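Long-range contacts in ribokinase (PDB 6WHJ), which probably phosphorylates D-ribose at O-5 with ATP and magnesium, yielding the ribose 5-phosphate used in nucleotide synthesis and the pentose phosphate pathway: residues N16-P27 and G99-E110; H41-I50 and I77-I86. All blocks are in the same frame, centred on the assembly; numbering follows the deposited sequence.

Contact 1 of 2, residues N16-P27 and G99-E110; sequences NRDLVWYVKDFP and GNAGIYVAESGE. With EDO (1,2-ethanediol), chain F.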
loop_
_atom_site.group_PDB
_atom_site.type_symbol
_atom_site.label_atom_id
_atom_site.label_comp_id
_atom_site.label_asym_id
_atom_site.label_seq_id
_atom_site.Cartn_x
_atom_site.Cartn_y
_atom_site.Cartn_z
ATOM N N ASN B 16 3.326 10.976 7.633
ATOM C CA ASN B 16 3.318 9.746 6.860
ATOM C C ASN B 16 3.432 10.095 5.383
ATOM O O ASN B 16 2.761 11.013 4.901
ATOM C CB ASN B 16 2.027 8.938 7.088
ATOM C CG ASN B 16 1.839 8.504 8.536
ATOM O OD1 ASN B 16 2.760 8.002 9.172
ATOM N ND2 ASN B 16 0.639 8.703 9.058
ATOM N N ARG B 17 4.286 9.368 4.669
ATOM C CA ARG B 17 4.263 9.408 3.214
ATOM C C ARG B 17 3.119 8.508 2.754
ATOM O O ARG B 17 3.128 7.296 3.009
ATOM C CB ARG B 17 5.603 8.953 2.634
ATOM C CG ARG B 17 5.710 9.085 1.120
ATOM C CD ARG B 17 5.375 10.488 0.703
ATOM N NE ARG B 17 5.550 10.734 -0.726
ATOM C CZ ARG B 17 6.508 11.487 -1.262
ATOM N NH1 ARG B 17 7.403 12.097 -0.488
ATOM N NH2 ARG B 17 6.559 11.644 -2.581
ATOM N N ASP B 18 2.116 9.102 2.118
ATOM C CA ASP B 18 0.938 8.361 1.681
ATOM C C ASP B 18 1.247 7.641 0.370
ATOM O O ASP B 18 1.640 8.276 -0.615
ATOM C CB ASP B 18 -0.237 9.319 1.497
ATOM C CG ASP B 18 -0.907 9.714 2.808
ATOM O OD1 ASP B 18 -0.647 9.094 3.861
ATOM O OD2 ASP B 18 -1.680 10.696 2.782
ATOM N N LEU B 19 1.131 6.317 0.366
ATOM C CA LEU B 19 1.273 5.528 -0.857
ATOM C C LEU B 19 -0.102 4.984 -1.228
ATOM O O LEU B 19 -0.634 4.101 -0.543
ATOM C CB LEU B 19 2.296 4.414 -0.686
ATOM C CG LEU B 19 3.638 4.856 -0.103
ATOM C CD1 LEU B 19 4.502 3.652 0.253
ATOM C CD2 LEU B 19 4.326 5.737 -1.101
ATOM N N VAL B 20 -0.654 5.485 -2.331
ATOM C CA VAL B 20 -2.076 5.381 -2.634
ATOM C C VAL B 20 -2.256 4.691 -3.976
ATOM O O VAL B 20 -1.617 5.069 -4.962
ATOM C CB VAL B 20 -2.747 6.770 -2.651
ATOM C CG1 VAL B 20 -4.220 6.654 -3.009
ATOM C CG2 VAL B 20 -2.602 7.435 -1.301
ATOM N N TRP B 21 -3.128 3.687 -4.011
ATOM C CA TRP B 21 -3.522 3.021 -5.246
ATOM C C TRP B 21 -5.010 3.242 -5.484
ATOM O O TRP B 21 -5.831 3.000 -4.592
ATOM C CB TRP B 21 -3.209 1.518 -5.200
ATOM C CG TRP B 21 -1.741 1.182 -5.279
ATOM C CD1 TRP B 21 -1.040 0.822 -6.393
ATOM C CD2 TRP B 21 -0.805 1.183 -4.199
ATOM N NE1 TRP B 21 0.273 0.592 -6.073
ATOM C CE2 TRP B 21 0.447 0.808 -4.733
ATOM C CE3 TRP B 21 -0.900 1.467 -2.831
ATOM C CZ2 TRP B 21 1.595 0.720 -3.950
ATOM C CZ3 TRP B 21 0.242 1.367 -2.053
ATOM C CH2 TRP B 21 1.470 0.998 -2.615
ATOM N N TYR B 22 -5.355 3.669 -6.692
ATOM C CA TYR B 22 -6.736 3.929 -7.074
ATOM C C TYR B 22 -7.243 2.731 -7.859
ATOM O O TYR B 22 -6.691 2.391 -8.911
ATOM C CB TYR B 22 -6.860 5.219 -7.891
ATOM C CG TYR B 22 -6.544 6.443 -7.067
ATOM C CD1 TYR B 22 -5.231 6.882 -6.897
ATOM C CD2 TYR B 22 -7.558 7.139 -6.419
ATOM C CE1 TYR B 22 -4.944 7.991 -6.118
ATOM C CE2 TYR B 22 -7.287 8.245 -5.634
ATOM C CZ TYR B 22 -5.982 8.667 -5.481
ATOM O OH TYR B 22 -5.730 9.773 -4.691
ATOM N N VAL B 23 -8.277 2.085 -7.330
ATOM C CA VAL B 23 -8.822 0.853 -7.884
ATOM C C VAL B 23 -10.306 1.059 -8.144
ATOM O O VAL B 23 -10.934 1.973 -7.603
ATOM C CB VAL B 23 -8.597 -0.345 -6.941
ATOM C CG1 VAL B 23 -7.122 -0.601 -6.776
ATOM C CG2 VAL B 23 -9.209 -0.046 -5.569
ATOM N N LYS B 24 -10.867 0.189 -8.987
ATOM C CA LYS B 24 -12.311 0.205 -9.181
ATOM C C LYS B 24 -13.020 -0.166 -7.891
ATOM O O LYS B 24 -13.909 0.554 -7.424
ATOM C CB LYS B 24 -12.709 -0.765 -10.292
ATOM C CG LYS B 24 -12.596 -0.226 -11.705
ATOM C CD LYS B 24 -13.150 -1.247 -12.693
ATOM C CE LYS B 24 -12.785 -0.913 -14.134
ATOM N NZ LYS B 24 -13.235 -1.983 -15.087
ATOM N N ASP B 25 -12.650 -1.302 -7.315
ATOM C CA ASP B 25 -13.165 -1.767 -6.039
ATOM C C ASP B 25 -12.018 -2.349 -5.234
ATOM O O ASP B 25 -10.984 -2.737 -5.782
ATOM C CB ASP B 25 -14.279 -2.790 -6.223
ATOM C CG ASP B 25 -15.544 -2.161 -6.752
ATOM O OD1 ASP B 25 -16.177 -1.399 -5.980
ATOM O OD2 ASP B 25 -15.879 -2.394 -7.939
ATOM N N PHE B 26 -12.196 -2.374 -3.920
ATOM C CA PHE B 26 -11.194 -2.989 -3.072
ATOM C C PHE B 26 -11.000 -4.436 -3.508
ATOM O O PHE B 26 -11.973 -5.123 -3.841
ATOM C CB PHE B 26 -11.612 -2.955 -1.604
ATOM C CG PHE B 26 -11.748 -1.580 -1.040
ATOM C CD1 PHE B 26 -10.722 -0.659 -1.167
ATOM C CD2 PHE B 26 -12.900 -1.213 -0.366
ATOM C CE1 PHE B 26 -10.846 0.618 -0.633
ATOM C CE2 PHE B 26 -13.032 0.057 0.169
ATOM C CZ PHE B 26 -12.001 0.974 0.035
ATOM N N PRO B 27 -9.768 -4.923 -3.550
ATOM C CA PRO B 27 -9.563 -6.346 -3.807
ATOM C C PRO B 27 -10.097 -7.150 -2.636
ATOM O O PRO B 27 -10.144 -6.674 -1.502
ATOM C CB PRO B 27 -8.041 -6.467 -3.921
ATOM C CG PRO B 27 -7.538 -5.342 -3.062
ATOM C CD PRO B 27 -8.508 -4.221 -3.252
ATOM N N GLY B 99 7.547 7.270 8.502
ATOM C CA GLY B 99 6.263 6.596 8.469
ATOM C C GLY B 99 5.616 6.665 7.099
ATOM O O GLY B 99 5.859 7.588 6.315
ATOM N N ASN B 100 4.803 5.656 6.792
ATOM C CA ASN B 100 4.027 5.674 5.560
ATOM C C ASN B 100 2.647 5.076 5.800
ATOM O O ASN B 100 2.335 4.559 6.878
ATOM C CB ASN B 100 4.715 4.952 4.386
ATOM C CG ASN B 100 4.974 3.472 4.639
ATOM O OD1 ASN B 100 4.193 2.777 5.285
ATOM N ND2 ASN B 100 6.025 2.961 4.016
ATOM N N ALA B 101 1.818 5.168 4.765
ATOM C CA ALA B 101 0.497 4.561 4.731
ATOM C C ALA B 101 0.277 3.943 3.356
ATOM O O ALA B 101 0.534 4.591 2.332
ATOM C CB ALA B 101 -0.593 5.601 5.025
ATOM N N GLY B 102 -0.217 2.705 3.338
ATOM C CA GLY B 102 -0.619 2.049 2.112
ATOM C C GLY B 102 -2.125 2.135 1.986
ATOM O O GLY B 102 -2.858 1.571 2.798
ATOM N N ILE B 103 -2.583 2.838 0.954
ATOM C CA ILE B 103 -3.973 3.257 0.852
ATOM C C ILE B 103 -4.575 2.714 -0.436
ATOM O O ILE B 103 -3.965 2.820 -1.506
ATOM C CB ILE B 103 -4.093 4.792 0.923
ATOM C CG1 ILE B 103 -3.500 5.302 2.244
ATOM C CG2 ILE B 103 -5.543 5.237 0.748
ATOM C CD1 ILE B 103 -3.547 6.797 2.416
ATOM N N TYR B 104 -5.761 2.119 -0.321
ATOM C CA TYR B 104 -6.611 1.778 -1.456
ATOM C C TYR B 104 -7.812 2.716 -1.484
ATOM O O TYR B 104 -8.521 2.861 -0.479
ATOM C CB TYR B 104 -7.121 0.336 -1.388
ATOM C CG TYR B 104 -6.086 -0.763 -1.396
ATOM C CD1 TYR B 104 -4.775 -0.534 -1.800
ATOM C CD2 TYR B 104 -6.441 -2.052 -1.015
ATOM C CE1 TYR B 104 -3.845 -1.568 -1.811
ATOM C CE2 TYR B 104 -5.531 -3.076 -1.019
ATOM C CZ TYR B 104 -4.240 -2.836 -1.418
ATOM O OH TYR B 104 -3.356 -3.885 -1.407
ATOM N N VAL B 105 -8.039 3.352 -2.627
ATOM C CA VAL B 105 -9.195 4.211 -2.829
ATOM C C VAL B 105 -10.058 3.577 -3.912
ATOM O O VAL B 105 -9.603 3.402 -5.052
ATOM C CB VAL B 105 -8.780 5.639 -3.201
ATOM C CG1 VAL B 105 -9.992 6.531 -3.290
ATOM C CG2 VAL B 105 -7.799 6.178 -2.170
ATOM N N ALA B 106 -11.279 3.183 -3.543
ATOM C CA ALA B 106 -12.228 2.645 -4.505
ATOM C C ALA B 106 -12.914 3.785 -5.252
ATOM O O ALA B 106 -12.835 4.953 -4.857
ATOM C CB ALA B 106 -13.265 1.760 -3.815
ATOM N N GLU B 107 -13.580 3.442 -6.362
ATOM C CA GLU B 107 -14.289 4.461 -7.135
ATOM C C GLU B 107 -15.461 5.051 -6.364
ATOM O O GLU B 107 -15.952 6.120 -6.730
ATOM C CB GLU B 107 -14.810 3.887 -8.458
ATOM C CG GLU B 107 -13.743 3.613 -9.508
ATOM C CD GLU B 107 -14.295 2.855 -10.700
ATOM O OE1 GLU B 107 -13.684 2.940 -11.789
ATOM O OE2 GLU B 107 -15.348 2.183 -10.553
ATOM N N SER B 108 -15.907 4.389 -5.297
ATOM C CA SER B 108 -16.918 4.967 -4.430
ATOM C C SER B 108 -16.365 6.109 -3.587
ATOM O O SER B 108 -17.142 6.926 -3.078
ATOM C CB SER B 108 -17.520 3.876 -3.538
ATOM O OG SER B 108 -16.545 3.272 -2.709
ATOM N N GLY B 109 -15.046 6.187 -3.431
ATOM C CA GLY B 109 -14.426 7.165 -2.566
ATOM C C GLY B 109 -13.966 6.587 -1.253
ATOM O O GLY B 109 -13.211 7.249 -0.527
ATOM N N GLU B 110 -14.372 5.357 -0.955
ATOM C CA GLU B 110 -14.013 4.706 0.291
ATOM C C GLU B 110 -12.516 4.403 0.320
ATOM O O GLU B 110 -11.866 4.258 -0.717
ATOM C CB GLU B 110 -14.831 3.422 0.458
ATOM C CG GLU B 110 -15.052 3.019 1.909
ATOM C CD GLU B 110 -16.145 1.969 2.103
ATOM O OE1 GLU B 110 -16.477 1.212 1.149
ATOM O OE2 GLU B 110 -16.678 1.907 3.235
HETATM C C1 EDO F . -3.695 9.961 7.505
HETATM O O1 EDO F . -3.819 8.740 8.249
HETATM C C2 EDO F . -2.747 9.761 6.324
HETATM O O2 EDO F . -1.610 9.013 6.777
#
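The carbonyl oxygen of Ile103 takes one hydrogen bond and has two weaker C-H neighbours on the facing strand. Trp21 N donates to Ile103 O at 2.8 Å, an almost straight bond (170° at the hydrogen), while Val20 CA adds a CA-H...O contact. The indole edge, at Trp21 CE3, lies close by, with the oxygen near the ring plane; the ring reaches it because CG stands beside the backbone N (chi1 -71°). Around this point Arg17, Leu19 and Trp21 each give their N-H to one residue of 99-105 and accept at O from the residue two further on, the signature of parallel pairing. Val23 N extends the ladder to Val105 O, and the strand axes are inclined by 22°.

One face carries Val20, whose CG1 meets Val105 CG2 at 3.7 Å and whose CG2 rests on Ile103 CB; Tyr22 lies alongside Val105. Nearer the start, Asn16 ND2 (3.2 Å) and Asp18 OD1 (3.1 Å) both bond O2 of an ethanediol, which also binds Glu146. All three residues are predicted to bind substrate, consistent with this diol, probably from the crystallisation liquor, occupying part of the predicted sugar pocket.

Beyond the strands, Phe26 packs across the end of the pairing: Ala106 CB sits over its ring face, 4.1 Å from the centroid, and Tyr104 O lies at its edge. Glu107 N closes this end on Lys24 O at 3.1 Å.

The face bearing Trp21, Asn100 and Tyr104 meets the second subunit: Trp21 NE1 bonds Asn100 OD1 of that chain and vice versa, and the two Tyr104 rings stack. The pair forms the centre of the four-stranded lid of ribokinases, flanked by antiparallel strands 32-42 and 111-116.

Contact 2 of 2, residues H41-I50 and I77-I86; sequences HGGKGSNQAI and ILAHYRELGI. With EDO (1,2-ethanediol), chain F.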
loop_
_atom_site.group_PDB
_atom_site.type_symbol
_atom_site.label_atom_id
_atom_site.label_comp_id
_atom_site.label_asym_id
_atom_site.label_seq_id
_atom_site.Cartn_x
_atom_site.Cartn_y
_atom_site.Cartn_z
ATOM N N HIS B 41 2.270 13.636 0.465
ATOM C CA HIS B 41 2.478 13.936 1.877
ATOM C C HIS B 41 1.219 13.678 2.694
ATOM O O HIS B 41 0.110 14.045 2.296
ATOM C CB HIS B 41 2.891 15.400 2.033
ATOM C CG HIS B 41 4.227 15.709 1.440
ATOM N ND1 HIS B 41 5.355 14.965 1.721
ATOM C CD2 HIS B 41 4.611 16.653 0.547
ATOM C CE1 HIS B 41 6.382 15.455 1.047
ATOM N NE2 HIS B 41 5.955 16.475 0.323
ATOM N N GLY B 42 1.385 13.046 3.839
ATOM C CA GLY B 42 0.273 12.766 4.731
ATOM C C GLY B 42 0.700 12.843 6.184
ATOM O O GLY B 42 1.618 13.586 6.545
ATOM N N GLY B 43 0.025 12.071 7.021
ATOM C CA GLY B 43 0.170 12.176 8.450
ATOM C C GLY B 43 -0.806 13.202 8.983
ATOM O O GLY B 43 -0.830 14.340 8.513
ATOM N N LYS B 44 -1.630 12.820 9.954
ATOM C CA LYS B 44 -2.601 13.773 10.475
ATOM C C LYS B 44 -1.904 14.933 11.174
ATOM O O LYS B 44 -2.391 16.069 11.129
ATOM C CB LYS B 44 -3.588 13.061 11.396
ATOM C CG LYS B 44 -4.750 12.496 10.641
ATOM C CD LYS B 44 -5.569 11.540 11.484
ATOM C CE LYS B 44 -6.668 10.927 10.648
ATOM N NZ LYS B 44 -7.227 11.989 9.768
ATOM N N GLY B 45 -0.776 14.672 11.833
ATOM C CA GLY B 45 -0.053 15.763 12.454
ATOM C C GLY B 45 0.443 16.759 11.429
ATOM O O GLY B 45 0.199 17.962 11.541
ATOM N N SER B 46 1.090 16.262 10.373
ATOM C CA SER B 46 1.676 17.167 9.390
ATOM C C SER B 46 0.615 17.833 8.523
ATOM O O SER B 46 0.777 18.992 8.123
ATOM C CB SER B 46 2.683 16.416 8.526
ATOM O OG SER B 46 3.235 17.289 7.556
ATOM N N ASN B 47 -0.464 17.117 8.196
ATOM C CA ASN B 47 -1.532 17.723 7.402
ATOM C C ASN B 47 -2.157 18.901 8.123
ATOM O O ASN B 47 -2.442 19.935 7.511
ATOM C CB ASN B 47 -2.600 16.692 7.071
ATOM C CG ASN B 47 -2.177 15.755 5.981
ATOM O OD1 ASN B 47 -1.228 16.027 5.236
ATOM N ND2 ASN B 47 -2.867 14.628 5.884
ATOM N N GLN B 48 -2.378 18.762 9.427
ATOM C CA GLN B 48 -2.985 19.844 10.187
ATOM C C GLN B 48 -2.027 21.010 10.370
ATOM O O GLN B 48 -2.468 22.163 10.423
ATOM C CB GLN B 48 -3.464 19.327 11.537
ATOM C CG GLN B 48 -4.735 18.555 11.449
ATOM C CD GLN B 48 -5.038 17.877 12.747
ATOM O OE1 GLN B 48 -4.547 18.304 13.792
ATOM N NE2 GLN B 48 -5.883 16.844 12.709
ATOM N N ALA B 49 -0.721 20.737 10.453
ATOM C CA ALA B 49 0.250 21.825 10.518
ATOM C C ALA B 49 0.350 22.555 9.182
ATOM O O ALA B 49 0.538 23.777 9.150
ATOM C CB ALA B 49 1.618 21.294 10.940
ATOM N N ILE B 50 0.243 21.825 8.070
ATOM C CA ILE B 50 0.325 22.466 6.764
ATOM C C ILE B 50 -0.923 23.306 6.503
ATOM O O ILE B 50 -0.840 24.419 5.965
ATOM C CB ILE B 50 0.569 21.400 5.676
ATOM C CG1 ILE B 50 1.969 20.801 5.865
ATOM C CG2 ILE B 50 0.419 21.985 4.278
ATOM C CD1 ILE B 50 2.378 19.715 4.868
ATOM N N ILE B 77 10.439 15.928 3.287
ATOM C CA ILE B 77 9.422 16.656 4.032
ATOM C C ILE B 77 10.038 17.840 4.780
ATOM O O ILE B 77 9.397 18.892 4.905
ATOM C CB ILE B 77 8.627 15.710 4.957
ATOM C CG1 ILE B 77 7.463 16.459 5.601
ATOM C CG2 ILE B 77 9.504 15.085 6.021
ATOM C CD1 ILE B 77 6.493 17.079 4.579
ATOM N N LEU B 78 11.284 17.720 5.254
ATOM C CA LEU B 78 11.962 18.886 5.821
ATOM C C LEU B 78 12.125 19.980 4.782
ATOM O O LEU B 78 11.934 21.166 5.082
ATOM C CB LEU B 78 13.341 18.523 6.366
ATOM C CG LEU B 78 13.482 18.183 7.840
ATOM C CD1 LEU B 78 12.957 16.779 8.080
ATOM C CD2 LEU B 78 14.923 18.319 8.277
ATOM N N ALA B 79 12.520 19.601 3.562
ATOM C CA ALA B 79 12.635 20.581 2.491
ATOM C C ALA B 79 11.272 21.170 2.150
ATOM O O ALA B 79 11.152 22.374 1.893
ATOM C CB ALA B 79 13.273 19.939 1.263
ATOM N N HIS B 80 10.228 20.336 2.181
ATOM C CA HIS B 80 8.887 20.801 1.840
ATOM C C HIS B 80 8.424 21.875 2.809
ATOM O O HIS B 80 7.821 22.876 2.397
ATOM C CB HIS B 80 7.912 19.622 1.841
ATOM C CG HIS B 80 6.520 19.979 1.418
ATOM N ND1 HIS B 80 6.246 20.650 0.246
ATOM C CD2 HIS B 80 5.321 19.751 2.010
ATOM C CE1 HIS B 80 4.940 20.823 0.136
ATOM N NE2 HIS B 80 4.356 20.288 1.193
ATOM N N TYR B 81 8.712 21.695 4.101
ATOM C CA TYR B 81 8.324 22.697 5.085
ATOM C C TYR B 81 9.055 24.007 4.846
ATOM O O TYR B 81 8.475 25.085 5.028
ATOM C CB TYR B 81 8.572 22.171 6.499
ATOM C CG TYR B 81 7.363 21.486 7.088
ATOM C CD1 TYR B 81 7.001 20.213 6.682
ATOM C CD2 TYR B 81 6.576 22.117 8.048
ATOM C CE1 TYR B 81 5.884 19.582 7.210
ATOM C CE2 TYR B 81 5.455 21.490 8.584
ATOM C CZ TYR B 81 5.119 20.222 8.159
ATOM O OH TYR B 81 4.016 19.582 8.675
ATOM N N ARG B 82 10.317 23.938 4.408
ATOM C CA ARG B 82 11.054 25.162 4.103
ATOM C C ARG B 82 10.379 25.956 2.992
ATOM O O ARG B 82 10.145 27.160 3.134
ATOM C CB ARG B 82 12.509 24.845 3.735
ATOM C CG ARG B 82 13.396 24.476 4.912
ATOM C CD ARG B 82 14.883 24.372 4.523
ATOM N NE ARG B 82 15.211 23.131 3.822
ATOM C CZ ARG B 82 15.607 22.016 4.437
ATOM N NH1 ARG B 82 15.717 21.993 5.764
ATOM N NH2 ARG B 82 15.898 20.924 3.733
ATOM N N GLU B 83 10.018 25.291 1.893
ATOM C CA GLU B 83 9.356 26.003 0.806
ATOM C C GLU B 83 8.018 26.592 1.249
ATOM O O GLU B 83 7.589 27.620 0.711
ATOM C CB GLU B 83 9.167 25.076 -0.399
ATOM N N LEU B 84 7.362 25.986 2.249
ATOM C CA LEU B 84 6.106 26.527 2.758
ATOM C C LEU B 84 6.329 27.632 3.783
ATOM O O LEU B 84 5.405 28.411 4.048
ATOM C CB LEU B 84 5.261 25.425 3.398
ATOM C CG LEU B 84 4.615 24.370 2.495
ATOM C CD1 LEU B 84 3.883 23.330 3.327
ATOM C CD2 LEU B 84 3.684 25.012 1.496
ATOM N N GLY B 85 7.529 27.715 4.358
ATOM C CA GLY B 85 7.826 28.720 5.360
ATOM C C GLY B 85 7.224 28.454 6.720
ATOM O O GLY B 85 6.955 29.405 7.463
ATOM N N ILE B 86 7.043 27.188 7.089
ATOM C CA ILE B 86 6.410 26.795 8.342
ATOM C C ILE B 86 7.501 26.312 9.297
ATOM O O ILE B 86 8.123 25.274 9.043
ATOM C CB ILE B 86 5.355 25.705 8.128
ATOM C CG1 ILE B 86 4.317 26.157 7.103
ATOM C CG2 ILE B 86 4.711 25.344 9.447
ATOM C CD1 ILE B 86 3.269 25.103 6.794
HETATM C C1 EDO F . -3.695 9.961 7.505
HETATM O O1 EDO F . -3.819 8.740 8.249
HETATM C C2 EDO F . -2.747 9.761 6.324
HETATM O O2 EDO F . -1.610 9.013 6.777
#
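His80 presents one ring face to His41 and the other to Leu84 CG of its own helix, with Ile50 CD1 at its edge. The two imidazoles form an offset stack, centroids 4.5 Å apart and planes inclined by 23°, in which CD2 faces CD2. His41 also receives Ile77 CD1 over a ring face, a CH-pi contact with the methyl 4.0 Å from the centroid. Its ND1 is hydrogen-bonded to Tyr15 OH, which helps fix the rotation of the ring.

Tyr81 works through its edge. Ser46 OG lies in the ring plane and shares a hydrogen bond of 2.7 Å with Tyr81 OH; the serine hydroxyl is directed there by a chi1 of 179°, opposite the backbone N. Apolar groups lie beside this polar pair: Ala49 CB approaches Tyr81 OH, and Ile50 CG1 lies 3.9 Å from Tyr81 CZ. Ile50 CG2 then meets Leu84 CD1 at 3.8 Å, crossing it at about a right angle.

Gly43 is the N-cap of helix 44-55, and Lys44 N bonds Glu146; residues 43-47 are predicted to contact substrate. Gly85 ends helix 72-84 in a Schellman motif, after which Ile86, its side chain extended, brings CD1 to Ala49 O and Ile50 CA. The helix segments run nearly parallel (13°) but 12.4 Å apart, so that side chains must span the gap, and both pack against strand 62-69, where Phe64 meets Ser46, Ala49 and the Tyr81 ring.

Overall arrangement
From the N terminus the chain passes through strand 9-12 of the main sheet and enters the lid as strand 16-22, returning, after the connection between the two strands, through strand 32-42. Contact 2 begins at the end of that return, where the strand gives way to helix 44-55, and closes its loop when helix 72-84 arrives after strand 62-69. Contact 1 closes later, at strand 99-105, so its loop encloses the whole of contact 2 and the two do not cross. They touch where Asp18 and Asn16 pack on Gly42 and Gly43, beside the shared ethanediol. Contact 1 thus builds the lid and dimer surface, while contact 2 joins lid strand 32-42 to helices flanking the nine-stranded main sheet.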